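Local coordinates for iron transport multicopper oxidase FET3 (Saccharomyces cerevisiae, PDB 1ZPU), which oxidises ferrous to ferric iron with molecular oxygen, using four copper ions, for high-affinity iron uptake in yeast, and also oxidises cuprous copper, at residues Cys81-Gly86 and Leu497-Ser502; Leu137-Trp142 and Val199-Trp204; Gln183-Tyr188 and Thr242-Asp247; Ile449-Asp454 and Leu477-Phe482. All coordinates share one frame; numbering follows the deposited sequence.

Contact 1 of 4, residues Cys81-Gly86 and Leu497-Ser502; sequences CPIAPG and LEVCQS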
loop_
_atom_site.group_PDB
_atom_site.type_symbol
_atom_site.label_atom_id
_atom_site.label_comp_id
_atom_site.label_asym_id
_atom_site.label_seq_id
_atom_site.Cartn_x
_atom_site.Cartn_y
_atom_site.Cartn_z
ATOM N N CYS A 81 7.832 14.922 -9.684
ATOM C CA CYS A 81 9.227 14.512 -9.710
ATOM C C CYS A 81 9.688 14.412 -8.245
ATOM O O CYS A 81 9.007 14.939 -7.363
ATOM C CB CYS A 81 10.061 15.471 -10.554
ATOM S SG CYS A 81 9.923 17.157 -10.024
ATOM N N PRO A 82 10.807 13.700 -7.972
ATOM C CA PRO A 82 11.242 13.454 -6.591
ATOM C C PRO A 82 11.670 14.721 -5.867
ATOM O O PRO A 82 12.169 15.655 -6.512
ATOM C CB PRO A 82 12.471 12.553 -6.771
ATOM C CG PRO A 82 12.362 11.994 -8.133
ATOM C CD PRO A 82 11.738 13.081 -8.934
ATOM N N ILE A 83 11.486 14.748 -4.546
ATOM C CA ILE A 83 11.919 15.886 -3.745
ATOM C C ILE A 83 13.407 15.789 -3.441
ATOM O O ILE A 83 13.843 14.907 -2.705
ATOM C CB ILE A 83 11.141 16.041 -2.424
ATOM C CG1 ILE A 83 9.641 16.058 -2.670
ATOM C CG2 ILE A 83 11.551 17.321 -1.698
ATOM C CD1 ILE A 83 8.846 15.590 -1.474
ATOM N N ALA A 84 14.171 16.714 -4.013
ATOM C CA ALA A 84 15.619 16.768 -3.828
ATOM C C ALA A 84 15.992 17.292 -2.441
ATOM O O ALA A 84 15.238 18.066 -1.853
ATOM C CB ALA A 84 16.247 17.646 -4.901
ATOM N N PRO A 85 17.157 16.865 -1.909
ATOM C CA PRO A 85 17.657 17.420 -0.651
ATOM C C PRO A 85 17.634 18.946 -0.635
ATOM O O PRO A 85 18.130 19.580 -1.567
ATOM C CB PRO A 85 19.098 16.907 -0.593
ATOM C CG PRO A 85 19.073 15.639 -1.356
ATOM C CD PRO A 85 18.051 15.817 -2.441
ATOM N N GLY A 86 17.046 19.518 0.412
ATOM C CA GLY A 86 16.916 20.963 0.562
ATOM C C GLY A 86 15.572 21.515 0.121
ATOM O O GLY A 86 15.148 22.574 0.593
ATOM N N LEU A 497 6.448 22.826 -9.678
ATOM C CA LEU A 497 7.402 23.159 -10.728
ATOM C C LEU A 497 8.759 23.512 -10.108
ATOM O O LEU A 497 9.809 23.115 -10.615
ATOM C CB LEU A 497 6.862 24.315 -11.593
ATOM C CG LEU A 497 5.984 24.110 -12.851
ATOM C CD1 LEU A 497 5.352 22.720 -12.990
ATOM C CD2 LEU A 497 4.913 25.202 -12.945
ATOM N N GLU A 498 8.716 24.242 -8.997
ATOM C CA GLU A 498 9.906 24.608 -8.238
ATOM C C GLU A 498 10.681 23.367 -7.754
ATOM O O GLU A 498 11.915 23.349 -7.829
ATOM C CB GLU A 498 9.496 25.522 -7.077
ATOM C CG GLU A 498 10.496 25.662 -5.936
ATOM C CD GLU A 498 11.551 26.722 -6.191
ATOM O OE1 GLU A 498 11.380 27.570 -7.108
ATOM O OE2 GLU A 498 12.556 26.701 -5.447
ATOM N N VAL A 499 9.952 22.351 -7.271
ATOM C CA VAL A 499 10.525 21.057 -6.871
ATOM C C VAL A 499 11.274 20.415 -8.033
ATOM O O VAL A 499 12.403 19.951 -7.868
ATOM C CB VAL A 499 9.428 20.041 -6.390
ATOM C CG1 VAL A 499 10.034 18.681 -6.049
ATOM C CG2 VAL A 499 8.677 20.562 -5.196
ATOM N N CYS A 500 10.626 20.387 -9.198
ATOM C CA CYS A 500 11.199 19.812 -10.415
ATOM C C CYS A 500 12.478 20.483 -10.878
ATOM O O CYS A 500 13.456 19.795 -11.127
ATOM C CB CYS A 500 10.175 19.793 -11.544
ATOM S SG CYS A 500 9.266 18.253 -11.648
ATOM N N GLN A 501 12.472 21.813 -10.990
ATOM C CA GLN A 501 13.672 22.558 -11.402
ATOM C C GLN A 501 14.814 22.326 -10.422
ATOM O O GLN A 501 15.964 22.171 -10.831
ATOM C CB GLN A 501 13.412 24.066 -11.497
ATOM C CG GLN A 501 12.460 24.487 -12.579
ATOM C CD GLN A 501 11.754 25.774 -12.220
ATOM O OE1 GLN A 501 10.962 25.812 -11.274
ATOM N NE2 GLN A 501 12.040 26.845 -12.971
ATOM N N SER A 502 14.481 22.315 -9.135
ATOM C CA SER A 502 15.446 22.132 -8.068
ATOM C C SER A 502 16.046 20.727 -8.124
ATOM O O SER A 502 17.141 20.482 -7.615
ATOM C CB SER A 502 14.736 22.345 -6.729
ATOM O OG SER A 502 15.622 22.781 -5.717
#
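Cys81 and Cys500 are joined by a covalent bond: their SG atoms stand 2.1 Å apart. Cys81 turns its CB toward the helix, whereas the CB of Cys500 does not face the loop in the same way. The Cys81 SG lies between the backbone N and the carbonyl carbon (chi1 55°), which places the sulphur against the helix backbone, with Cys81 SG 4.1 Å from Val499 C. In the apolar part of the contact, Val499 CG1 packs 4.3 Å from Ile83 CG1; the same Val499 CG1 also lies against the loop backbone, 3.7 Å from Pro82 O. Met89 of strand 88-94 touches both Val499 and Ile83. At Ser502, Ala84 CB lies 4.0 Å from Ser502 O, while Ser502 OG is hydrogen-bonded to OG of Ser87, the residue after Gly86. This is a long-range disulphide, its cysteines over 400 residues apart, fastening helix 494-502 near the C terminus to a loop of the first plastocyanin-like domain of this multicopper oxidase.

Contact 2 of 4, residues Leu137-Trp142 and Val199-Trp204; sequences LSLSEW and VSQYFW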
loop_
_atom_site.group_PDB
_atom_site.type_symbol
_atom_site.label_atom_id
_atom_site.label_comp_id
_atom_site.label_asym_id
_atom_site.label_seq_id
_atom_site.Cartn_x
_atom_site.Cartn_y
_atom_site.Cartn_z
ATOM N N LEU A 137 -3.691 0.266 16.068
ATOM C CA LEU A 137 -2.451 -0.442 16.234
ATOM C C LEU A 137 -1.800 -0.499 14.869
ATOM O O LEU A 137 -2.444 -0.914 13.897
ATOM C CB LEU A 137 -2.692 -1.850 16.738
ATOM C CG LEU A 137 -3.425 -2.079 18.050
ATOM C CD1 LEU A 137 -3.524 -3.566 18.254
ATOM C CD2 LEU A 137 -2.706 -1.443 19.218
ATOM N N SER A 138 -0.542 -0.070 14.787
ATOM C CA SER A 138 0.216 -0.140 13.552
ATOM C C SER A 138 1.140 -1.340 13.595
ATOM O O SER A 138 2.212 -1.276 14.205
ATOM C CB SER A 138 1.065 1.120 13.379
ATOM O OG SER A 138 0.273 2.295 13.306
ATOM N N LEU A 139 0.730 -2.432 12.959
ATOM C CA LEU A 139 1.571 -3.611 12.835
ATOM C C LEU A 139 2.597 -3.401 11.718
ATOM O O LEU A 139 2.300 -2.776 10.680
ATOM C CB LEU A 139 0.729 -4.847 12.526
ATOM C CG LEU A 139 -0.640 -5.036 13.189
ATOM C CD1 LEU A 139 -1.358 -6.282 12.638
ATOM C CD2 LEU A 139 -0.483 -5.145 14.671
ATOM N N SER A 140 3.799 -3.933 11.929
ATOM C CA SER A 140 4.864 -3.856 10.930
ATOM C C SER A 140 5.920 -4.907 11.200
ATOM O O SER A 140 5.922 -5.480 12.272
ATOM C CB SER A 140 5.502 -2.464 10.944
ATOM O OG SER A 140 6.545 -2.400 10.000
ATOM N N GLU A 141 6.798 -5.176 10.235
ATOM C CA GLU A 141 8.038 -5.910 10.532
ATOM C C GLU A 141 9.162 -4.890 10.696
ATOM O O GLU A 141 9.003 -3.734 10.301
ATOM C CB GLU A 141 8.386 -6.942 9.456
ATOM C CG GLU A 141 8.979 -6.358 8.160
ATOM C CD GLU A 141 7.944 -5.657 7.292
ATOM O OE1 GLU A 141 7.179 -6.373 6.586
ATOM O OE2 GLU A 141 7.897 -4.391 7.334
ATOM N N TRP A 142 10.284 -5.317 11.270
ATOM C CA TRP A 142 11.408 -4.420 11.487
ATOM C C TRP A 142 12.756 -5.049 11.052
ATOM O O TRP A 142 13.043 -6.221 11.351
ATOM C CB TRP A 142 11.427 -3.988 12.955
ATOM C CG TRP A 142 12.400 -2.919 13.234
ATOM C CD1 TRP A 142 13.516 -3.005 14.006
ATOM C CD2 TRP A 142 12.358 -1.592 12.735
ATOM N NE1 TRP A 142 14.182 -1.805 14.027
ATOM C CE2 TRP A 142 13.495 -0.918 13.245
ATOM C CE3 TRP A 142 11.483 -0.901 11.893
ATOM C CZ2 TRP A 142 13.770 0.404 12.950
ATOM C CZ3 TRP A 142 11.768 0.433 11.600
ATOM C CH2 TRP A 142 12.901 1.062 12.131
ATOM N N VAL A 199 5.971 -8.212 4.970
ATOM C CA VAL A 199 5.362 -9.443 5.435
ATOM C C VAL A 199 3.877 -9.328 5.876
ATOM O O VAL A 199 3.503 -8.441 6.634
ATOM C CB VAL A 199 6.300 -9.973 6.538
ATOM C CG1 VAL A 199 5.555 -10.482 7.756
ATOM C CG2 VAL A 199 7.250 -10.985 5.966
ATOM N N SER A 200 3.022 -10.212 5.392
ATOM C CA SER A 200 1.644 -10.305 5.926
ATOM C C SER A 200 1.644 -10.773 7.384
ATOM O O SER A 200 2.537 -11.501 7.815
ATOM C CB SER A 200 0.829 -11.332 5.145
ATOM O OG SER A 200 0.702 -11.033 3.769
ATOM N N GLN A 201 0.634 -10.398 8.149
ATOM C CA GLN A 201 0.590 -10.842 9.535
ATOM C C GLN A 201 -0.748 -11.425 9.900
ATOM O O GLN A 201 -1.790 -10.959 9.423
ATOM C CB GLN A 201 0.879 -9.690 10.474
ATOM C CG GLN A 201 2.265 -9.085 10.320
ATOM C CD GLN A 201 2.595 -8.168 11.466
ATOM O OE1 GLN A 201 2.100 -8.357 12.584
ATOM N NE2 GLN A 201 3.413 -7.167 11.210
ATOM N N TYR A 202 -0.732 -12.444 10.750
ATOM C CA TYR A 202 -1.964 -12.880 11.382
ATOM C C TYR A 202 -2.094 -12.096 12.667
ATOM O O TYR A 202 -1.095 -11.825 13.348
ATOM C CB TYR A 202 -1.957 -14.366 11.698
ATOM C CG TYR A 202 -1.715 -15.257 10.526
ATOM C CD1 TYR A 202 -0.416 -15.598 10.164
ATOM C CD2 TYR A 202 -2.780 -15.786 9.786
ATOM C CE1 TYR A 202 -0.171 -16.429 9.095
ATOM C CE2 TYR A 202 -2.552 -16.629 8.705
ATOM C CZ TYR A 202 -1.237 -16.946 8.364
ATOM O OH TYR A 202 -0.944 -17.770 7.295
ATOM N N PHE A 203 -3.319 -11.720 12.997
ATOM C CA PHE A 203 -3.562 -10.949 14.189
ATOM C C PHE A 203 -4.746 -11.502 14.950
ATOM O O PHE A 203 -5.788 -11.791 14.349
ATOM C CB PHE A 203 -3.838 -9.499 13.830
ATOM C CG PHE A 203 -4.110 -8.634 15.014
ATOM C CD1 PHE A 203 -3.063 -8.011 15.682
ATOM C CD2 PHE A 203 -5.416 -8.447 15.472
ATOM C CE1 PHE A 203 -3.307 -7.207 16.778
ATOM C CE2 PHE A 203 -5.676 -7.657 16.565
ATOM C CZ PHE A 203 -4.622 -7.039 17.231
ATOM N N TRP A 204 -4.592 -11.625 16.269
ATOM C CA TRP A 204 -5.697 -12.027 17.135
ATOM C C TRP A 204 -5.487 -11.656 18.599
ATOM O O TRP A 204 -4.358 -11.401 19.030
ATOM C CB TRP A 204 -5.987 -13.524 17.008
ATOM C CG TRP A 204 -4.973 -14.455 17.619
ATOM C CD1 TRP A 204 -5.045 -15.043 18.841
ATOM C CD2 TRP A 204 -3.758 -14.938 17.013
ATOM N NE1 TRP A 204 -3.957 -15.866 19.045
ATOM C CE2 TRP A 204 -3.151 -15.820 17.939
ATOM C CE3 TRP A 204 -3.124 -14.709 15.780
ATOM C CZ2 TRP A 204 -1.948 -16.478 17.673
ATOM C CZ3 TRP A 204 -1.921 -15.358 15.517
ATOM C CH2 TRP A 204 -1.346 -16.233 16.464
#
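Gln201 reaches across to Leu139 and Ser140. Its CB points toward strand 133-142, and beyond CG the chain runs extended (chi2 -167°), carrying the amide between the strands. Gln201 CD lies 4.0 Å from Leu139 CB. On one branch Gln201 OE1 sits 3.8 Å from Leu139 CB and takes its hydrogen bond from Gln254 NE2; on the other, Gln201 NE2 comes to 3.2 Å from Ser140 O. Beside this amide, the side chains of Leu137 and Leu139 run at about a right angle to that of Phe203: Leu139 CD1 is 3.9 Å from Phe203 CD1, and Leu137 CD1 is 3.8 Å from Phe203 CZ. At the far end Glu141 OE1 accepts a hydrogen bond from Val199 N (2.7 Å, 168°), received nearly in line with the C-O bond. Phe198 N donates to the same oxygen and Gly197 N to OE2, near which Glu113 OE2 may favour a shared proton. The axes of 137-142 and 201-204 pass 9.1 Å apart at 143°, in different sheets; strands 187-194 and 250-256 supply Ile192 and Ile252 around Phe203.

Contact 3 of 4, residues Gln183-Tyr188 and Thr242-Asp247; sequences QPDTTY and TKNDTD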
loop_
_atom_site.group_PDB
_atom_site.type_symbol
_atom_site.label_atom_id
_atom_site.label_comp_id
_atom_site.label_asym_id
_atom_site.label_seq_id
_atom_site.Cartn_x
_atom_site.Cartn_y
_atom_site.Cartn_z
ATOM N N GLN A 183 -10.606 -0.790 29.933
ATOM C CA GLN A 183 -11.639 -0.720 30.975
ATOM C C GLN A 183 -12.635 -1.856 30.775
ATOM O O GLN A 183 -12.923 -2.230 29.641
ATOM C CB GLN A 183 -12.388 0.611 30.904
ATOM C CG GLN A 183 -11.526 1.831 31.134
ATOM C CD GLN A 183 -11.142 1.996 32.584
ATOM O OE1 GLN A 183 -11.952 1.769 33.497
ATOM N NE2 GLN A 183 -9.902 2.397 32.815
ATOM N N PRO A 184 -13.174 -2.409 31.871
ATOM C CA PRO A 184 -14.137 -3.508 31.740
ATOM C C PRO A 184 -15.408 -3.073 31.018
ATOM O O PRO A 184 -15.765 -1.891 31.052
ATOM C CB PRO A 184 -14.473 -3.848 33.193
ATOM C CG PRO A 184 -14.172 -2.586 33.957
ATOM C CD PRO A 184 -12.949 -2.045 33.282
ATOM N N ASP A 185 -16.079 -4.022 30.369
ATOM C CA ASP A 185 -17.385 -3.781 29.745
ATOM C C ASP A 185 -17.391 -2.523 28.876
ATOM O O ASP A 185 -18.184 -1.609 29.067
ATOM C CB ASP A 185 -18.495 -3.715 30.812
ATOM C CG ASP A 185 -19.886 -3.579 30.204
ATOM O OD1 ASP A 185 -20.150 -4.251 29.180
ATOM O OD2 ASP A 185 -20.709 -2.796 30.735
ATOM N N THR A 186 -16.482 -2.477 27.920
ATOM C CA THR A 186 -16.342 -1.311 27.058
ATOM C C THR A 186 -16.141 -1.765 25.618
ATOM O O THR A 186 -15.433 -2.734 25.349
ATOM C CB THR A 186 -15.194 -0.388 27.540
ATOM O OG1 THR A 186 -15.438 0.006 28.897
ATOM C CG2 THR A 186 -15.087 0.853 26.686
ATOM N N THR A 187 -16.807 -1.084 24.699
ATOM C CA THR A 187 -16.637 -1.357 23.287
ATOM C C THR A 187 -15.576 -0.415 22.737
ATOM O O THR A 187 -15.733 0.809 22.785
ATOM C CB THR A 187 -17.950 -1.170 22.497
ATOM O OG1 THR A 187 -18.922 -2.128 22.937
ATOM C CG2 THR A 187 -17.716 -1.349 20.998
ATOM N N TYR A 188 -14.494 -0.993 22.221
ATOM C CA TYR A 188 -13.411 -0.227 21.611
ATOM C C TYR A 188 -13.468 -0.336 20.106
ATOM O O TYR A 188 -13.661 -1.430 19.562
ATOM C CB TYR A 188 -12.057 -0.732 22.097
ATOM C CG TYR A 188 -11.737 -0.330 23.507
ATOM C CD1 TYR A 188 -12.230 -1.062 24.592
ATOM C CD2 TYR A 188 -10.943 0.788 23.768
ATOM C CE1 TYR A 188 -11.928 -0.683 25.908
ATOM C CE2 TYR A 188 -10.643 1.176 25.069
ATOM C CZ TYR A 188 -11.133 0.439 26.131
ATOM O OH TYR A 188 -10.835 0.817 27.416
ATOM N N THR A 242 -14.878 -5.528 25.723
ATOM C CA THR A 242 -14.112 -6.049 26.847
ATOM C C THR A 242 -15.005 -6.755 27.874
ATOM O O THR A 242 -16.202 -6.479 27.960
ATOM C CB THR A 242 -13.270 -4.924 27.512
ATOM O OG1 THR A 242 -14.135 -3.925 28.055
ATOM C CG2 THR A 242 -12.338 -4.266 26.489
ATOM N N LYS A 243 -14.395 -7.660 28.640
ATOM C CA LYS A 243 -15.072 -8.501 29.615
ATOM C C LYS A 243 -15.400 -7.751 30.897
ATOM O O LYS A 243 -14.912 -6.648 31.111
ATOM C CB LYS A 243 -14.180 -9.698 29.948
ATOM C CG LYS A 243 -13.546 -10.333 28.739
ATOM C CD LYS A 243 -13.327 -11.830 28.882
ATOM C CE LYS A 243 -12.978 -12.414 27.506
ATOM N NZ LYS A 243 -13.145 -13.903 27.368
ATOM N N ASN A 244 -16.223 -8.363 31.754
ATOM C CA ASN A 244 -16.608 -7.751 33.020
ATOM C C ASN A 244 -15.562 -7.879 34.123
ATOM O O ASN A 244 -15.544 -7.074 35.056
ATOM C CB ASN A 244 -17.976 -8.256 33.481
ATOM C CG ASN A 244 -19.107 -7.681 32.647
ATOM O OD1 ASN A 244 -18.865 -6.883 31.737
ATOM N ND2 ASN A 244 -20.345 -8.084 32.943
ATOM N N ASP A 245 -14.684 -8.873 34.008
ATOM C CA ASP A 245 -13.647 -9.104 35.011
ATOM C C ASP A 245 -12.362 -8.300 34.795
ATOM O O ASP A 245 -11.767 -8.298 33.708
ATOM C CB ASP A 245 -13.306 -10.585 35.079
ATOM C CG ASP A 245 -14.445 -11.415 35.600
ATOM O OD1 ASP A 245 -14.712 -12.476 34.991
ATOM O OD2 ASP A 245 -15.074 -11.015 36.613
ATOM N N THR A 246 -11.933 -7.636 35.857
ATOM C CA THR A 246 -10.642 -6.968 35.888
ATOM C C THR A 246 -9.610 -7.917 36.513
ATOM O O THR A 246 -8.579 -7.495 37.016
ATOM C CB THR A 246 -10.769 -5.615 36.637
ATOM O OG1 THR A 246 -11.616 -4.754 35.865
ATOM C CG2 THR A 246 -9.417 -4.913 36.816
ATOM N N ASP A 247 -9.884 -9.215 36.454
ATOM C CA ASP A 247 -9.055 -10.179 37.158
ATOM C C ASP A 247 -7.846 -10.687 36.354
ATOM O O ASP A 247 -6.789 -10.929 36.927
ATOM C CB ASP A 247 -9.907 -11.319 37.741
ATOM C CG ASP A 247 -10.181 -12.427 36.737
ATOM O OD1 ASP A 247 -10.642 -12.136 35.607
ATOM O OD2 ASP A 247 -9.935 -13.600 37.090
#
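Thr242 OG1 is held by two backbone groups of the facing turn. It donates to Gln183 O at 2.6 Å, in the carbonyl plane, and Thr242 OG1 accepts from Thr186 N at 2.8 Å. A chi1 of 63°, with OG1 between the backbone N and the carbonyl carbon, aims the hydroxyl at both; the same rotation brings Thr242 CG2 to 3.7 Å from Tyr188 CE1. Backbone bonds extend the grip: Thr242 N gives a nearly straight bond to Thr186 O (2.9 Å, 169°), and Asp185 N reaches Lys243 O at 3.0 Å from above the carbonyl plane. Asp185 and Asn244 lie side by side, carboxylate and amide planes 81° apart, with Asn244 OD1 at 3.3 Å from Asp185 CB. Farther along, Pro184 CG lies 3.9 Å from Thr246 OG1. Asp185 OD1 is also bonded to His241 NE2. The turn leads into strand 187-194, which pairs with strand 235-241 just before Thr242; Glu133 and Leu135 of strand 133-142 touch Tyr188.

Contact 4 of 4, residues Ile449-Asp454 and Leu477-Phe482; sequences IRFKAD and LVEDPF. With NAG (2-acetamido-2-deoxy-beta-D-glucopyranose), chain B.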
loop_
_atom_site.group_PDB
_atom_site.type_symbol
_atom_site.label_atom_id
_atom_site.label_comp_id
_atom_site.label_asym_id
_atom_site.label_seq_id
_atom_site.Cartn_x
_atom_site.Cartn_y
_atom_site.Cartn_z
ATOM N N ILE A 449 -10.546 -7.810 -10.558
ATOM C CA ILE A 449 -11.131 -6.634 -9.941
ATOM C C ILE A 449 -11.742 -5.752 -11.006
ATOM O O ILE A 449 -11.296 -5.761 -12.152
ATOM C CB ILE A 449 -10.098 -5.825 -9.133
ATOM C CG1 ILE A 449 -8.912 -5.422 -10.019
ATOM C CG2 ILE A 449 -9.632 -6.616 -7.938
ATOM C CD1 ILE A 449 -7.979 -4.405 -9.368
ATOM N N ARG A 450 -12.771 -5.003 -10.619
ATOM C CA ARG A 450 -13.444 -4.066 -11.512
ATOM C C ARG A 450 -13.687 -2.730 -10.832
ATOM O O ARG A 450 -13.969 -2.672 -9.631
ATOM C CB ARG A 450 -14.772 -4.640 -11.999
ATOM C CG ARG A 450 -14.623 -5.660 -13.086
ATOM C CD ARG A 450 -15.963 -5.985 -13.668
ATOM N NE ARG A 450 -15.974 -7.358 -14.142
ATOM C CZ ARG A 450 -17.060 -8.025 -14.502
ATOM N NH1 ARG A 450 -18.252 -7.447 -14.454
ATOM N NH2 ARG A 450 -16.949 -9.277 -14.909
ATOM N N PHE A 451 -13.576 -1.663 -11.620
ATOM C CA PHE A 451 -13.850 -0.305 -11.156
ATOM C C PHE A 451 -14.234 0.590 -12.327
ATOM O O PHE A 451 -13.906 0.285 -13.468
ATOM C CB PHE A 451 -12.648 0.282 -10.390
ATOM C CG PHE A 451 -11.441 0.565 -11.254
ATOM C CD1 PHE A 451 -11.184 1.851 -11.708
ATOM C CD2 PHE A 451 -10.557 -0.450 -11.594
ATOM C CE1 PHE A 451 -10.074 2.112 -12.492
ATOM C CE2 PHE A 451 -9.443 -0.193 -12.370
ATOM C CZ PHE A 451 -9.200 1.086 -12.820
ATOM N N LYS A 452 -14.924 1.690 -12.035
ATOM C CA LYS A 452 -15.317 2.670 -13.040
ATOM C C LYS A 452 -14.253 3.756 -13.161
ATOM O O LYS A 452 -13.788 4.282 -12.160
ATOM C CB LYS A 452 -16.651 3.301 -12.645
ATOM C CG LYS A 452 -17.366 4.015 -13.778
ATOM C CD LYS A 452 -18.528 4.821 -13.248
ATOM C CE LYS A 452 -19.337 5.399 -14.373
ATOM N NZ LYS A 452 -20.497 6.134 -13.823
ATOM N N ALA A 453 -13.864 4.096 -14.381
ATOM C CA ALA A 453 -12.931 5.199 -14.578
ATOM C C ALA A 453 -13.670 6.533 -14.462
ATOM O O ALA A 453 -14.009 7.175 -15.461
ATOM C CB ALA A 453 -12.218 5.072 -15.910
ATOM N N ASP A 454 -13.937 6.932 -13.226
ATOM C CA ASP A 454 -14.670 8.156 -12.955
ATOM C C ASP A 454 -13.809 9.132 -12.166
ATOM O O ASP A 454 -14.312 10.062 -11.543
ATOM C CB ASP A 454 -15.975 7.842 -12.209
ATOM C CG ASP A 454 -15.750 7.098 -10.880
ATOM O OD1 ASP A 454 -16.728 6.983 -10.115
ATOM O OD2 ASP A 454 -14.626 6.629 -10.590
ATOM N N LEU A 477 -1.817 3.622 -14.867
ATOM C CA LEU A 477 -3.128 3.881 -15.454
ATOM C C LEU A 477 -3.359 5.377 -15.647
ATOM O O LEU A 477 -3.305 6.140 -14.691
ATOM C CB LEU A 477 -4.226 3.304 -14.564
ATOM C CG LEU A 477 -4.232 1.790 -14.360
ATOM C CD1 LEU A 477 -5.419 1.401 -13.520
ATOM C CD2 LEU A 477 -4.270 1.023 -15.676
ATOM N N VAL A 478 -3.613 5.795 -16.878
ATOM C CA VAL A 478 -3.940 7.186 -17.151
ATOM C C VAL A 478 -5.436 7.260 -17.449
ATOM O O VAL A 478 -5.898 6.810 -18.507
ATOM C CB VAL A 478 -3.103 7.746 -18.329
ATOM C CG1 VAL A 478 -3.480 9.181 -18.629
ATOM C CG2 VAL A 478 -1.634 7.659 -18.012
ATOM N N GLU A 479 -6.184 7.811 -16.500
ATOM C CA GLU A 479 -7.633 7.934 -16.597
ATOM C C GLU A 479 -8.027 9.214 -17.333
ATOM O O GLU A 479 -7.597 10.300 -16.951
ATOM C CB GLU A 479 -8.197 7.963 -15.196
ATOM C CG GLU A 479 -9.528 7.292 -15.034
ATOM C CD GLU A 479 -9.680 6.704 -13.643
ATOM O OE1 GLU A 479 -8.775 5.945 -13.225
ATOM O OE2 GLU A 479 -10.693 7.002 -12.970
ATOM N N ASP A 480 -8.881 9.082 -18.349
ATOM C CA ASP A 480 -9.101 10.124 -19.371
ATOM C C ASP A 480 -8.230 11.376 -19.222
ATOM O O ASP A 480 -8.598 12.328 -18.531
ATOM C CB ASP A 480 -10.594 10.479 -19.569
ATOM C CG ASP A 480 -11.199 11.178 -18.376
ATOM O OD1 ASP A 480 -10.715 10.961 -17.246
ATOM O OD2 ASP A 480 -12.168 11.944 -18.570
ATOM N N PRO A 481 -7.054 11.363 -19.875
ATOM C CA PRO A 481 -6.120 12.482 -19.855
ATOM C C PRO A 481 -6.776 13.795 -20.258
ATOM O O PRO A 481 -6.324 14.851 -19.824
ATOM C CB PRO A 481 -5.063 12.084 -20.893
ATOM C CG PRO A 481 -5.675 10.963 -21.679
ATOM C CD PRO A 481 -6.550 10.257 -20.705
ATOM N N PHE A 482 -7.829 13.738 -21.071
ATOM C CA PHE A 482 -8.539 14.961 -21.446
ATOM C C PHE A 482 -9.325 15.527 -20.266
ATOM O O PHE A 482 -9.394 16.740 -20.090
ATOM C CB PHE A 482 -9.442 14.751 -22.667
ATOM C CG PHE A 482 -8.694 14.388 -23.925
ATOM C CD1 PHE A 482 -9.148 13.359 -24.745
ATOM C CD2 PHE A 482 -7.531 15.064 -24.288
ATOM C CE1 PHE A 482 -8.460 13.011 -25.908
ATOM C CE2 PHE A 482 -6.839 14.721 -25.446
ATOM C CZ PHE A 482 -7.305 13.692 -26.254
HETATM C C1 NAG B . -14.574 12.174 -8.574
HETATM C C2 NAG B . -15.306 10.917 -8.102
HETATM C C3 NAG B . -16.600 10.677 -8.874
HETATM C C4 NAG B . -17.463 11.945 -8.899
HETATM C C5 NAG B . -16.602 13.157 -9.301
HETATM C C6 NAG B . -17.387 14.460 -9.255
HETATM C C7 NAG B . -14.046 9.121 -7.037
HETATM C C8 NAG B . -13.022 8.039 -7.220
HETATM N N2 NAG B . -14.450 9.744 -8.156
HETATM O O3 NAG B . -17.301 9.635 -8.237
HETATM O O4 NAG B . -18.611 11.781 -9.725
HETATM O O5 NAG B . -15.468 13.270 -8.446
HETATM O O6 NAG B . -17.812 14.695 -7.931
HETATM O O7 NAG B . -14.464 9.390 -5.900
#
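Phe451 and Glu479 are brought together by their torsions: chi1 of Phe451 (69°) sets CG between the backbone N and the carbonyl carbon, while Glu479 bends at chi2 (149°) and turns its carboxylate to the end of the facing strand. This is packing across the third plastocyanin-like domain, a beta sandwich, between strands 446-452 and 474-479 of different sheets; the axes of segments 449-452 and 477-479 come no nearer than 11.9 Å, so side chains must bridge the gap. Leu477 and Phe451 reach toward each other from opposite sides, Leu477 CD1 coming to 3.9 Å from Phe451 CZ. Glu479 OE1 lies near the plane of the Phe451 ring at its edge, 4.1 Å from Phe451 CE1, and is hydrogen-bonded to His399 NE2. Its other oxygen, OE2, accepts from Asn455 N. Both carboxylate oxygens of this buried glutamate therefore have donors. The aliphatic part of Glu479 also packs on the inverse gamma turn centred at Ala453, with Glu479 CG 3.6 Å from Ala453 CB. The Asp454 CB points away from the second strand, and the residue meets an N-acetylglucosamine. The sugar N2 gives Asp454 O a weak hydrogen bond of 3.4 Å, and its O3 gives Asp454 OD1 another weak one of 3.3 Å.

In the fold
From the N terminus, the first partner met is 81-86 in the first plastocyanin-like domain, whose mate 497-502 comes only near the C terminus. Contact 1 therefore closes a loop of 410 residues that encloses the other three. Contacts 2 and 3 cross: 137-142 and 183-188 are followed by 199-204 and 242-247 in the same order, all within the second domain. Contact 2 packs its two sheets; contact 3 fastens the start of strand 187-194 to the loop after strand 235-241. They share a sheet through neighbouring strands 133-142 and 187-194, with centres about 24 Å apart. Contact 4 closes a short loop in the third domain, in series with both; helices 481-486 and 494-502 then lead to contact 1.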